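Local coordinates for protein probable amidase (Thermus thermophilus, PDB 2DC0) that is a probable amidase of the amidase family, with an alpha/beta fold built round one large mixed sheet, at residues Leu267-Arg272 against Gly426-Ala431; Phe238-Asp243 against Arg259-Leu264; Lys73-Val78 against Glu119-Ile124. All coordinates share one frame; numbering follows the deposited sequence.

Interaction 1: Leu267-Arg272 against Gly426-Ala431; sequences LRAEVR and GGWLEA
Leu267 and Ala269 meet the far end of the Trp428 indole, the benzo edge formed by CZ2 and CH2, from two directions. The backbone of Leu267 comes at the rim: its carbonyl O lies close to the ring plane, 3.3 Å from Trp428 CZ2, where the slightly positive ring hydrogens would suit an oxygen, although no hydrogen bond is involved. Ala269 approaches obliquely, its CB 3.6 Å from Trp428 CH2. The same ring carbon is reached by Leu267 CB at 4.0 Å, so the leucine touches through the base of its side chain. What brings the indole here is its first torsion: CG stands anti to the backbone N (chi1 -174°), and the ring reaches from helix 419-430 to the loop that leads into strand 270-273. Beyond the contact, Glu270 and Arg272 pair along the strand, the guanidinium gripping side-on: Arg272 NE lies 2.6 Å from Glu270 OE2, above the carboxylate plane, and NH2 lies 3.1 Å from Glu270 OE1 on its syn side. Arg432 makes a cation-pi contact with the Trp428 ring and hydrogen-bonds the Trp428 O, while Val233 and, from the sheet, Phe238 also touch the indole. With no hydrogen bond between the segments, this is a surface contact in which a tryptophan of a C-terminal helix packs against the loop leading into an edge strand of an alpha/beta fold.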
ATOM      1  N   LEU A 267      18.409 -15.586 -24.101  1.00 21.94           N
ATOM      2  CA  LEU A 267      17.358 -14.797 -24.739  1.00 23.52           C
ATOM      3  C   LEU A 267      17.627 -13.304 -24.575  1.00 24.69           C
ATOM      4  O   LEU A 267      16.775 -12.472 -24.874  1.00 25.19           O
ATOM      5  CB  LEU A 267      15.993 -15.156 -24.144  1.00 22.52           C
ATOM      6  CG  LEU A 267      15.472 -16.554 -24.495  1.00 24.21           C
ATOM      7  CD1 LEU A 267      14.228 -16.869 -23.678  1.00 23.04           C
ATOM      8  CD2 LEU A 267      15.161 -16.622 -25.985  1.00 22.98           C
ATOM      9  N   ARG A 268      18.822 -12.978 -24.092  1.00 26.41           N
ATOM     10  CA  ARG A 268      19.230 -11.593 -23.902  1.00 26.93           C
ATOM     11  C   ARG A 268      18.453 -10.905 -22.777  1.00 26.43           C
ATOM     12  O   ARG A 268      18.023  -9.758 -22.907  1.00 26.09           O
ATOM     13  CB  ARG A 268      19.067 -10.820 -25.213  1.00 30.22           C
ATOM     14  CG  ARG A 268      19.824 -11.431 -26.392  1.00 34.07           C
ATOM     15  CD  ARG A 268      21.328 -11.276 -26.240  1.00 38.61           C
ATOM     16  NE  ARG A 268      22.052 -11.795 -27.403  1.00 42.80           N
ATOM     17  CZ  ARG A 268      22.258 -13.086 -27.652  1.00 42.87           C
ATOM     18  NH1 ARG A 268      21.801 -14.009 -26.816  1.00 44.02           N
ATOM     19  NH2 ARG A 268      22.918 -13.455 -28.742  1.00 43.43           N
ATOM     20  N   ALA A 269      18.267 -11.627 -21.679  1.00 24.95           N
ATOM     21  CA  ALA A 269      17.587 -11.110 -20.499  1.00 24.33           C
ATOM     22  C   ALA A 269      18.495 -11.410 -19.315  1.00 23.63           C
ATOM     23  O   ALA A 269      19.426 -12.205 -19.435  1.00 22.17           O
ATOM     24  CB  ALA A 269      16.232 -11.801 -20.314  1.00 21.90           C
ATOM     25  N   GLU A 270      18.234 -10.779 -18.174  1.00 24.38           N
ATOM     26  CA  GLU A 270      19.044 -11.025 -16.984  1.00 23.47           C
ATOM     27  C   GLU A 270      18.157 -11.543 -15.859  1.00 21.49           C
ATOM     28  O   GLU A 270      16.993 -11.156 -15.742  1.00 17.67           O
ATOM     29  CB  GLU A 270      19.742  -9.747 -16.521  1.00 27.70           C
ATOM     30  CG  GLU A 270      20.950 -10.021 -15.630  1.00 34.78           C
ATOM     31  CD  GLU A 270      21.353  -8.825 -14.786  1.00 37.67           C
ATOM     32  OE1 GLU A 270      21.359  -7.694 -15.315  1.00 39.30           O
ATOM     33  OE2 GLU A 270      21.673  -9.021 -13.592  1.00 40.52           O
ATOM     34  N   VAL A 271      18.716 -12.423 -15.038  1.00 18.60           N
ATOM     35  CA  VAL A 271      17.986 -13.002 -13.920  1.00 20.31           C
ATOM     36  C   VAL A 271      18.717 -12.718 -12.614  1.00 21.79           C
ATOM     37  O   VAL A 271      19.879 -13.098 -12.454  1.00 23.42           O
ATOM     38  CB  VAL A 271      17.855 -14.530 -14.075  1.00 20.89           C
ATOM     39  CG1 VAL A 271      17.078 -15.107 -12.905  1.00 20.25           C
ATOM     40  CG2 VAL A 271      17.164 -14.859 -15.397  1.00 21.90           C
ATOM     41  N   ARG A 272      18.040 -12.053 -11.684  1.00 20.34           N
ATOM     42  CA  ARG A 272      18.643 -11.737 -10.395  1.00 21.49           C
ATOM     43  C   ARG A 272      17.795 -12.274  -9.256  1.00 20.81           C
ATOM     44  O   ARG A 272      16.571 -12.143  -9.266  1.00 19.34           O
ATOM     45  CB  ARG A 272      18.790 -10.221 -10.218  1.00 22.10           C
ATOM     46  CG  ARG A 272      19.675  -9.532 -11.253  1.00 27.59           C
ATOM     47  CD  ARG A 272      19.746  -8.022 -10.990  1.00 30.71           C
ATOM     48  NE  ARG A 272      20.437  -7.309 -12.065  1.00 35.99           N
ATOM     49  CZ  ARG A 272      20.590  -5.989 -12.117  1.00 37.04           C
ATOM     50  NH1 ARG A 272      20.102  -5.221 -11.150  1.00 37.94           N
ATOM     51  NH2 ARG A 272      21.230  -5.434 -13.143  1.00 40.50           N
ATOM     52  N   GLY A 426       5.253  -9.184 -20.593  1.00 18.75           N
ATOM     53  CA  GLY A 426       4.507 -10.403 -20.844  1.00 16.86           C
ATOM     54  C   GLY A 426       4.539 -10.751 -22.324  1.00 18.90           C
ATOM     55  O   GLY A 426       4.679 -11.919 -22.698  1.00 16.54           O
ATOM     56  N   GLY A 427       4.410  -9.732 -23.169  1.00 18.36           N
ATOM     57  CA  GLY A 427       4.433  -9.955 -24.603  1.00 18.74           C
ATOM     58  C   GLY A 427       5.800 -10.442 -25.046  1.00 18.03           C
ATOM     59  O   GLY A 427       5.917 -11.305 -25.918  1.00 18.71           O
ATOM     60  N   TRP A 428       6.837  -9.880 -24.438  1.00 15.92           N
ATOM     61  CA  TRP A 428       8.209 -10.252 -24.752  1.00 16.98           C
ATOM     62  C   TRP A 428       8.429 -11.725 -24.413  1.00 15.67           C
ATOM     63  O   TRP A 428       9.010 -12.481 -25.202  1.00 15.35           O
ATOM     64  CB  TRP A 428       9.176  -9.387 -23.945  1.00 17.11           C
ATOM     65  CG  TRP A 428      10.614  -9.601 -24.298  1.00 17.64           C
ATOM     66  CD1 TRP A 428      11.327  -8.958 -25.276  1.00 17.92           C
ATOM     67  CD2 TRP A 428      11.521 -10.514 -23.674  1.00 17.32           C
ATOM     68  NE1 TRP A 428      12.625  -9.420 -25.298  1.00 18.05           N
ATOM     69  CE2 TRP A 428      12.768 -10.380 -24.331  1.00 16.72           C
ATOM     70  CE3 TRP A 428      11.399 -11.448 -22.633  1.00 17.05           C
ATOM     71  CZ2 TRP A 428      13.894 -11.132 -23.965  1.00 15.74           C
ATOM     72  CZ3 TRP A 428      12.520 -12.196 -22.271  1.00 18.04           C
ATOM     73  CH2 TRP A 428      13.748 -12.037 -22.944  1.00 17.52           C
ATOM     74  N   LEU A 429       7.956 -12.130 -23.238  1.00 14.47           N
ATOM     75  CA  LEU A 429       8.093 -13.516 -22.789  1.00 15.43           C
ATOM     76  C   LEU A 429       7.250 -14.470 -23.627  1.00 15.46           C
ATOM     77  O   LEU A 429       7.724 -15.528 -24.030  1.00 15.79           O
ATOM     78  CB  LEU A 429       7.692 -13.631 -21.315  1.00 15.01           C
ATOM     79  CG  LEU A 429       8.681 -13.063 -20.285  1.00 16.75           C
ATOM     80  CD1 LEU A 429       7.981 -12.888 -18.938  1.00 17.45           C
ATOM     81  CD2 LEU A 429       9.868 -14.028 -20.134  1.00 16.91           C
ATOM     82  N   GLU A 430       6.002 -14.088 -23.885  1.00 14.90           N
ATOM     83  CA  GLU A 430       5.080 -14.903 -24.672  1.00 14.98           C
ATOM     84  C   GLU A 430       5.664 -15.279 -26.037  1.00 15.06           C
ATOM     85  O   GLU A 430       5.507 -16.410 -26.504  1.00 16.25           O
ATOM     86  CB  GLU A 430       3.762 -14.143 -24.854  1.00 15.17           C
ATOM     87  CG  GLU A 430       2.689 -14.853 -25.657  1.00 19.08           C
ATOM     88  CD  GLU A 430       1.481 -13.954 -25.895  1.00 19.25           C
ATOM     89  OE1 GLU A 430       1.666 -12.879 -26.494  1.00 21.22           O
ATOM     90  OE2 GLU A 430       0.363 -14.316 -25.481  1.00 17.55           O
ATOM     91  N   ALA A 431       6.334 -14.324 -26.674  1.00 15.15           N
ATOM     92  CA  ALA A 431       6.940 -14.544 -27.978  1.00 17.59           C
ATOM     93  C   ALA A 431       8.158 -15.464 -27.882  1.00 18.36           C
ATOM     94  O   ALA A 431       8.652 -15.947 -28.902  1.00 19.98           O
ATOM     95  CB  ALA A 431       7.353 -13.194 -28.596  1.00 16.29           C
TER

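Interaction 2: Phe238-Asp243 against Arg259-Leu264; sequences FGVPLD and RLLEDL
Leu261 and Val240 reach toward each other tip to tip, from helix 251-263 to strand 237-240. The CB of Leu261 leaves the helix without heading straight for the strand; its CG is anti to the carbonyl carbon (chi1 -61°), and this turn carries the branched end toward the strand. CB and CG stay back from the strand, and the two methyls do the touching. CD2 meets Val240 CG2 at 3.8 Å, whereas CD1 sits astride the valine fork, 4.1 Å from both Val240 CG1 and Val240 CG2. The valine presents both branches because its CG1 lies anti to the backbone N and its CG2 anti to the carbonyl carbon. Three residues on, Leu264 makes the second contact: its CD1 lies 4.1 Å from Phe238 CD2, the two side chains crossing at about a right angle, with the methyl oblique to the ring. Val271 of the next strand touches Val240, Leu261 and Leu264 and so joins the two pairs, while Leu352 reaches Phe238 and Leu264 from strand 350-354. Phe238 also meets Leu425, Trp428 and Leu429 of helix 419-430. Pro241 is the centre of an inverse gamma turn, bridged by a weak bond from Leu242 N to Val240 O at 3.0 Å. It also takes the N-cap position of helix 242-245. Strand 237-240, helix 251-263 and the parallel neighbouring strand 270-273 thus form a beta-alpha-beta crossover, its helix packed on the sheet through purely apolar side chains.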
ATOM      1  N   PHE A 238      14.841  -9.609 -14.681  1.00 17.63           N
ATOM      2  CA  PHE A 238      13.807 -10.264 -13.895  1.00 17.21           C
ATOM      3  C   PHE A 238      14.318 -10.681 -12.528  1.00 17.29           C
ATOM      4  O   PHE A 238      15.400 -11.255 -12.410  1.00 15.89           O
ATOM      5  CB  PHE A 238      13.287 -11.491 -14.642  1.00 15.55           C
ATOM      6  CG  PHE A 238      12.601 -11.166 -15.939  1.00 18.09           C
ATOM      7  CD1 PHE A 238      11.341 -10.566 -15.945  1.00 18.44           C
ATOM      8  CD2 PHE A 238      13.206 -11.472 -17.156  1.00 18.47           C
ATOM      9  CE1 PHE A 238      10.691 -10.283 -17.146  1.00 18.85           C
ATOM     10  CE2 PHE A 238      12.566 -11.192 -18.364  1.00 16.57           C
ATOM     11  CZ  PHE A 238      11.305 -10.597 -18.359  1.00 18.25           C
ATOM     12  N   GLY A 239      13.532 -10.385 -11.497  1.00 17.13           N
ATOM     13  CA  GLY A 239      13.908 -10.763 -10.147  1.00 17.36           C
ATOM     14  C   GLY A 239      13.179 -12.039  -9.767  1.00 19.16           C
ATOM     15  O   GLY A 239      11.990 -12.199 -10.064  1.00 18.20           O
ATOM     16  N   VAL A 240      13.887 -12.953  -9.115  1.00 18.28           N
ATOM     17  CA  VAL A 240      13.300 -14.222  -8.700  1.00 18.88           C
ATOM     18  C   VAL A 240      13.420 -14.349  -7.184  1.00 18.73           C
ATOM     19  O   VAL A 240      14.526 -14.388  -6.643  1.00 17.93           O
ATOM     20  CB  VAL A 240      14.024 -15.408  -9.391  1.00 21.13           C
ATOM     21  CG1 VAL A 240      13.456 -16.729  -8.912  1.00 20.88           C
ATOM     22  CG2 VAL A 240      13.874 -15.288 -10.905  1.00 20.68           C
ATOM     23  N   PRO A 241      12.275 -14.397  -6.477  1.00 19.35           N
ATOM     24  CA  PRO A 241      12.235 -14.512  -5.018  1.00 17.32           C
ATOM     25  C   PRO A 241      12.409 -15.948  -4.547  1.00 18.09           C
ATOM     26  O   PRO A 241      11.463 -16.580  -4.068  1.00 17.50           O
ATOM     27  CB  PRO A 241      10.869 -13.932  -4.675  1.00 18.35           C
ATOM     28  CG  PRO A 241      10.029 -14.404  -5.828  1.00 18.72           C
ATOM     29  CD  PRO A 241      10.925 -14.172  -7.027  1.00 19.77           C
ATOM     30  N   LEU A 242      13.633 -16.451  -4.677  1.00 18.00           N
ATOM     31  CA  LEU A 242      13.946 -17.822  -4.291  1.00 18.01           C
ATOM     32  C   LEU A 242      13.587 -18.175  -2.850  1.00 18.75           C
ATOM     33  O   LEU A 242      13.053 -19.257  -2.601  1.00 19.68           O
ATOM     34  CB  LEU A 242      15.430 -18.103  -4.562  1.00 17.38           C
ATOM     35  CG  LEU A 242      15.810 -18.055  -6.052  1.00 16.29           C
ATOM     36  CD1 LEU A 242      17.296 -18.366  -6.220  1.00 20.18           C
ATOM     37  CD2 LEU A 242      14.978 -19.062  -6.837  1.00 17.40           C
ATOM     38  N   ASP A 243      13.861 -17.277  -1.902  1.00 18.37           N
ATOM     39  CA  ASP A 243      13.541 -17.576  -0.511  1.00 19.06           C
ATOM     40  C   ASP A 243      12.032 -17.771  -0.326  1.00 20.09           C
ATOM     41  O   ASP A 243      11.598 -18.685   0.379  1.00 20.63           O
ATOM     42  CB  ASP A 243      14.118 -16.503   0.454  1.00 19.04           C
ATOM     43  CG  ASP A 243      13.623 -15.077   0.175  1.00 19.90           C
ATOM     44  OD1 ASP A 243      12.956 -14.822  -0.850  1.00 20.76           O
ATOM     45  OD2 ASP A 243      13.926 -14.193   1.005  1.00 20.91           O
ATOM     46  N   ARG A 259      14.445 -24.302 -15.765  1.00 21.03           N
ATOM     47  CA  ARG A 259      14.799 -24.343 -17.186  1.00 22.26           C
ATOM     48  C   ARG A 259      14.640 -22.953 -17.797  1.00 21.67           C
ATOM     49  O   ARG A 259      15.500 -22.484 -18.552  1.00 21.02           O
ATOM     50  CB  ARG A 259      13.896 -25.331 -17.929  1.00 25.26           C
ATOM     51  CG  ARG A 259      13.995 -25.259 -19.451  1.00 29.85           C
ATOM     52  CD  ARG A 259      12.941 -26.141 -20.113  1.00 35.22           C
ATOM     53  NE  ARG A 259      12.945 -26.005 -21.565  1.00 36.90           N
ATOM     54  CZ  ARG A 259      12.064 -26.587 -22.373  1.00 39.59           C
ATOM     55  NH1 ARG A 259      11.101 -27.349 -21.873  1.00 40.64           N
ATOM     56  NH2 ARG A 259      12.146 -26.405 -23.686  1.00 41.22           N
ATOM     57  N   LEU A 260      13.527 -22.301 -17.474  1.00 20.87           N
ATOM     58  CA  LEU A 260      13.265 -20.959 -17.975  1.00 19.69           C
ATOM     59  C   LEU A 260      14.363 -20.016 -17.503  1.00 19.74           C
ATOM     60  O   LEU A 260      14.884 -19.213 -18.278  1.00 17.84           O
ATOM     61  CB  LEU A 260      11.911 -20.451 -17.466  1.00 20.62           C
ATOM     62  CG  LEU A 260      11.603 -18.981 -17.783  1.00 19.25           C
ATOM     63  CD1 LEU A 260      11.571 -18.788 -19.294  1.00 19.34           C
ATOM     64  CD2 LEU A 260      10.268 -18.583 -17.166  1.00 18.36           C
ATOM     65  N   LEU A 261      14.711 -20.105 -16.222  1.00 20.02           N
ATOM     66  CA  LEU A 261      15.750 -19.240 -15.690  1.00 21.24           C
ATOM     67  C   LEU A 261      17.072 -19.490 -16.412  1.00 21.78           C
ATOM     68  O   LEU A 261      17.835 -18.557 -16.668  1.00 21.31           O
ATOM     69  CB  LEU A 261      15.904 -19.455 -14.179  1.00 21.19           C
ATOM     70  CG  LEU A 261      14.643 -19.146 -13.354  1.00 20.97           C
ATOM     71  CD1 LEU A 261      14.991 -19.121 -11.868  1.00 19.22           C
ATOM     72  CD2 LEU A 261      14.064 -17.806 -13.777  1.00 16.93           C
ATOM     73  N   GLU A 262      17.324 -20.747 -16.762  1.00 21.95           N
ATOM     74  CA  GLU A 262      18.547 -21.125 -17.462  1.00 25.14           C
ATOM     75  C   GLU A 262      18.585 -20.596 -18.895  1.00 24.60           C
ATOM     76  O   GLU A 262      19.656 -20.297 -19.415  1.00 25.20           O
ATOM     77  CB  GLU A 262      18.693 -22.652 -17.487  1.00 26.88           C
ATOM     78  CG  GLU A 262      19.061 -23.288 -16.148  1.00 34.66           C
ATOM     79  CD  GLU A 262      20.513 -23.057 -15.766  1.00 37.93           C
ATOM     80  OE1 GLU A 262      21.399 -23.413 -16.571  1.00 40.87           O
ATOM     81  OE2 GLU A 262      20.770 -22.527 -14.664  1.00 40.23           O
ATOM     82  N   ASP A 263      17.423 -20.482 -19.534  1.00 23.74           N
ATOM     83  CA  ASP A 263      17.364 -19.994 -20.910  1.00 23.71           C
ATOM     84  C   ASP A 263      17.310 -18.476 -21.076  1.00 22.88           C
ATOM     85  O   ASP A 263      17.750 -17.955 -22.105  1.00 22.61           O
ATOM     86  CB  ASP A 263      16.171 -20.610 -21.655  1.00 25.10           C
ATOM     87  CG  ASP A 263      16.376 -22.086 -21.988  1.00 27.22           C
ATOM     88  OD1 ASP A 263      17.520 -22.480 -22.295  1.00 30.24           O
ATOM     89  OD2 ASP A 263      15.384 -22.844 -21.969  1.00 28.25           O
ATOM     90  N   LEU A 264      16.777 -17.762 -20.085  1.00 20.32           N
ATOM     91  CA  LEU A 264      16.656 -16.303 -20.184  1.00 19.86           C
ATOM     92  C   LEU A 264      17.925 -15.563 -20.601  1.00 19.59           C
ATOM     93  O   LEU A 264      17.864 -14.635 -21.402  1.00 19.18           O
ATOM     94  CB  LEU A 264      16.102 -15.723 -18.874  1.00 18.63           C
ATOM     95  CG  LEU A 264      14.599 -15.972 -18.677  1.00 18.28           C
ATOM     96  CD1 LEU A 264      14.140 -15.416 -17.330  1.00 17.67           C
ATOM     97  CD2 LEU A 264      13.824 -15.292 -19.815  1.00 17.13           C
TER

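Interaction 3: Lys73-Val78 against Glu119-Ile124; sequences KDLFPV and EIALGI
Leu75 and Lys73 close on the methyl of Ala121, a leucine branch and the end of a lysine converging on one carbon. Leu75 holds CG between its backbone N and carbonyl carbon (chi1 56°), and with chi2 at 72° the two methyls part: CD2 lies 4.1 Å from Ala121 CB, while CD1 sits 3.5 Å above the plane of the Phe76 ring, over its centre. Lys73 is fully extended, all four torsions near 180°, and so carries NZ to 4.3 Å from Ala121 CB. Ile120 and Ala121 both have left-handed backbone angles, in a tight turn bridged by Leu122 N to Glu119 O at 2.9 Å; the CB of Ala121 points toward the facing segment. At the end of strand 69-73 the Lys73 carbonyl O receives Leu75 N at 2.8 Å and Phe76 N at 3.2 Å from the same face. The Lys73-Ser147 pair is consistent with the lysine and cis-serine of the Ser-cisSer-Lys triad of this family. Chemically, then, Ala121 gives the buried Lys73 NZ an apolar neighbour and no side-chain acceptor; its hydrogen bonds to Ser147, Ser148 and Thr166 come from outside this contact.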
ATOM      1  N   LYS A  73     -18.026 -13.384 -15.749  1.00 15.19           N
ATOM      2  CA  LYS A  73     -18.111 -14.155 -14.500  1.00 16.54           C
ATOM      3  C   LYS A  73     -19.433 -13.809 -13.812  1.00 17.06           C
ATOM      4  O   LYS A  73     -19.799 -12.637 -13.750  1.00 16.85           O
ATOM      5  CB  LYS A  73     -16.933 -13.793 -13.590  1.00 16.66           C
ATOM      6  CG  LYS A  73     -16.817 -14.639 -12.330  1.00 18.52           C
ATOM      7  CD  LYS A  73     -15.587 -14.227 -11.546  1.00 16.16           C
ATOM      8  CE  LYS A  73     -15.271 -15.197 -10.421  1.00 18.76           C
ATOM      9  NZ  LYS A  73     -14.042 -14.768  -9.686  1.00 17.14           N
ATOM     10  N   ASP A  74     -20.125 -14.805 -13.259  1.00 17.04           N
ATOM     11  CA  ASP A  74     -21.433 -14.558 -12.650  1.00 18.56           C
ATOM     12  C   ASP A  74     -21.554 -13.778 -11.341  1.00 18.71           C
ATOM     13  O   ASP A  74     -22.431 -14.072 -10.530  1.00 21.18           O
ATOM     14  CB  ASP A  74     -22.226 -15.871 -12.521  1.00 18.67           C
ATOM     15  CG  ASP A  74     -23.731 -15.636 -12.466  1.00 20.25           C
ATOM     16  OD1 ASP A  74     -24.197 -14.670 -13.111  1.00 20.88           O
ATOM     17  OD2 ASP A  74     -24.453 -16.415 -11.803  1.00 18.88           O
ATOM     18  N   LEU A  75     -20.692 -12.786 -11.135  1.00 18.28           N
ATOM     19  CA  LEU A  75     -20.793 -11.933  -9.953  1.00 17.79           C
ATOM     20  C   LEU A  75     -20.967 -10.498 -10.439  1.00 18.76           C
ATOM     21  O   LEU A  75     -21.202  -9.585  -9.647  1.00 19.61           O
ATOM     22  CB  LEU A  75     -19.557 -12.058  -9.049  1.00 17.71           C
ATOM     23  CG  LEU A  75     -18.142 -11.803  -9.584  1.00 18.77           C
ATOM     24  CD1 LEU A  75     -17.909 -10.323  -9.840  1.00 20.19           C
ATOM     25  CD2 LEU A  75     -17.149 -12.317  -8.540  1.00 16.66           C
ATOM     26  N   PHE A  76     -20.845 -10.321 -11.755  1.00 17.65           N
ATOM     27  CA  PHE A  76     -21.009  -9.028 -12.420  1.00 16.48           C
ATOM     28  C   PHE A  76     -22.414  -8.996 -13.038  1.00 17.92           C
ATOM     29  O   PHE A  76     -22.746  -9.828 -13.885  1.00 19.00           O
ATOM     30  CB  PHE A  76     -20.008  -8.861 -13.573  1.00 16.15           C
ATOM     31  CG  PHE A  76     -18.590  -8.592 -13.146  1.00 18.03           C
ATOM     32  CD1 PHE A  76     -18.219  -7.350 -12.636  1.00 17.03           C
ATOM     33  CD2 PHE A  76     -17.608  -9.569 -13.308  1.00 18.20           C
ATOM     34  CE1 PHE A  76     -16.884  -7.084 -12.299  1.00 19.96           C
ATOM     35  CE2 PHE A  76     -16.275  -9.316 -12.976  1.00 18.71           C
ATOM     36  CZ  PHE A  76     -15.910  -8.072 -12.470  1.00 17.93           C
ATOM     37  N   PRO A  77     -23.261  -8.051 -12.616  1.00 19.13           N
ATOM     38  CA  PRO A  77     -24.599  -8.012 -13.212  1.00 19.16           C
ATOM     39  C   PRO A  77     -24.519  -7.648 -14.697  1.00 19.26           C
ATOM     40  O   PRO A  77     -23.724  -6.798 -15.099  1.00 18.20           O
ATOM     41  CB  PRO A  77     -25.305  -6.942 -12.388  1.00 19.46           C
ATOM     42  CG  PRO A  77     -24.676  -7.124 -11.033  1.00 20.36           C
ATOM     43  CD  PRO A  77     -23.213  -7.243 -11.386  1.00 18.68           C
ATOM     44  N   VAL A  78     -25.327  -8.314 -15.511  1.00 20.17           N
ATOM     45  CA  VAL A  78     -25.362  -8.047 -16.945  1.00 20.99           C
ATOM     46  C   VAL A  78     -26.833  -7.880 -17.313  1.00 21.34           C
ATOM     47  O   VAL A  78     -27.677  -8.658 -16.874  1.00 22.24           O
ATOM     48  CB  VAL A  78     -24.751  -9.225 -17.757  1.00 21.51           C
ATOM     49  CG1 VAL A  78     -24.968  -9.009 -19.245  1.00 22.53           C
ATOM     50  CG2 VAL A  78     -23.263  -9.349 -17.460  1.00 19.28           C
ATOM     51  N   GLU A 119     -18.375 -20.795  -5.581  1.00 16.87           N
ATOM     52  CA  GLU A 119     -19.385 -20.113  -4.780  1.00 17.35           C
ATOM     53  C   GLU A 119     -18.926 -18.811  -4.124  1.00 18.03           C
ATOM     54  O   GLU A 119     -17.968 -18.795  -3.347  1.00 17.58           O
ATOM     55  CB  GLU A 119     -19.957 -21.066  -3.728  1.00 17.70           C
ATOM     56  CG  GLU A 119     -21.020 -20.424  -2.843  1.00 19.63           C
ATOM     57  CD  GLU A 119     -21.834 -21.450  -2.069  1.00 20.45           C
ATOM     58  OE1 GLU A 119     -21.245 -22.451  -1.618  1.00 20.05           O
ATOM     59  OE2 GLU A 119     -23.052 -21.242  -1.905  1.00 20.15           O
ATOM     60  N   ILE A 120     -19.665 -17.747  -4.444  1.00 17.97           N
ATOM     61  CA  ILE A 120     -19.442 -16.367  -4.014  1.00 18.84           C
ATOM     62  C   ILE A 120     -17.991 -15.930  -4.116  1.00 18.97           C
ATOM     63  O   ILE A 120     -17.562 -15.008  -3.419  1.00 20.17           O
ATOM     64  CB  ILE A 120     -19.957 -16.063  -2.574  1.00 18.54           C
ATOM     65  CG1 ILE A 120     -19.233 -16.926  -1.541  1.00 17.81           C
ATOM     66  CG2 ILE A 120     -21.469 -16.244  -2.516  1.00 18.62           C
ATOM     67  CD1 ILE A 120     -19.413 -16.482  -0.091  1.00 23.38           C
ATOM     68  N   ALA A 121     -17.252 -16.596  -5.000  1.00 16.53           N
ATOM     69  CA  ALA A 121     -15.838 -16.308  -5.259  1.00 18.02           C
ATOM     70  C   ALA A 121     -14.937 -16.635  -4.075  1.00 18.60           C
ATOM     71  O   ALA A 121     -13.780 -16.232  -4.040  1.00 19.50           O
ATOM     72  CB  ALA A 121     -15.661 -14.851  -5.651  1.00 17.81           C
ATOM     73  N   LEU A 122     -15.463 -17.375  -3.107  1.00 18.38           N
ATOM     74  CA  LEU A 122     -14.675 -17.724  -1.935  1.00 20.19           C
ATOM     75  C   LEU A 122     -14.095 -19.126  -2.066  1.00 20.29           C
ATOM     76  O   LEU A 122     -14.524 -20.060  -1.386  1.00 20.87           O
ATOM     77  CB  LEU A 122     -15.536 -17.617  -0.677  1.00 20.72           C
ATOM     78  CG  LEU A 122     -14.834 -17.777   0.671  1.00 21.71           C
ATOM     79  CD1 LEU A 122     -13.616 -16.858   0.745  1.00 20.50           C
ATOM     80  CD2 LEU A 122     -15.820 -17.444   1.779  1.00 20.01           C
ATOM     81  N   GLY A 123     -13.110 -19.266  -2.948  1.00 21.44           N
ATOM     82  CA  GLY A 123     -12.489 -20.560  -3.165  1.00 19.75           C
ATOM     83  C   GLY A 123     -11.766 -20.591  -4.492  1.00 19.97           C
ATOM     84  O   GLY A 123     -12.078 -19.806  -5.390  1.00 18.13           O
ATOM     85  N   ILE A 124     -10.801 -21.497  -4.625  1.00 18.81           N
ATOM     86  CA  ILE A 124     -10.033 -21.597  -5.858  1.00 19.15           C
ATOM     87  C   ILE A 124     -10.051 -22.973  -6.527  1.00 18.52           C
ATOM     88  O   ILE A 124      -9.276 -23.209  -7.450  1.00 17.09           O
ATOM     89  CB  ILE A 124      -8.560 -21.220  -5.615  1.00 20.94           C
ATOM     90  CG1 ILE A 124      -7.932 -22.229  -4.645  1.00 21.91           C
ATOM     91  CG2 ILE A 124      -8.465 -19.796  -5.074  1.00 19.59           C
ATOM     92  CD1 ILE A 124      -7.941 -23.732  -5.036  1.00 23.38           C
TER

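Overall arrangement
From the N terminus, interaction 3 comes first, tying together the loops after strands 69-73 and 110-115; 40 residues, including helix 99-106 and strand 110-115, lie between its segments. Interaction 2 follows, closing a short, largely helical connection of 15 residues, and interaction 1 then spans 153 residues to bring the C-terminal helix 419-430 back. The three stand in series; none encloses or crosses another. Interactions 1 and 2 adjoin, their centres 10 Å apart, because strands 237-240 and 270-273 are neighbours in the main sheet: Arg272 O lies 2.8 Å from Val240 N, a probable hydrogen bond. Interaction 3 lies on the opposite side of the chain's centre, about 33 Å from interaction 1 between centres.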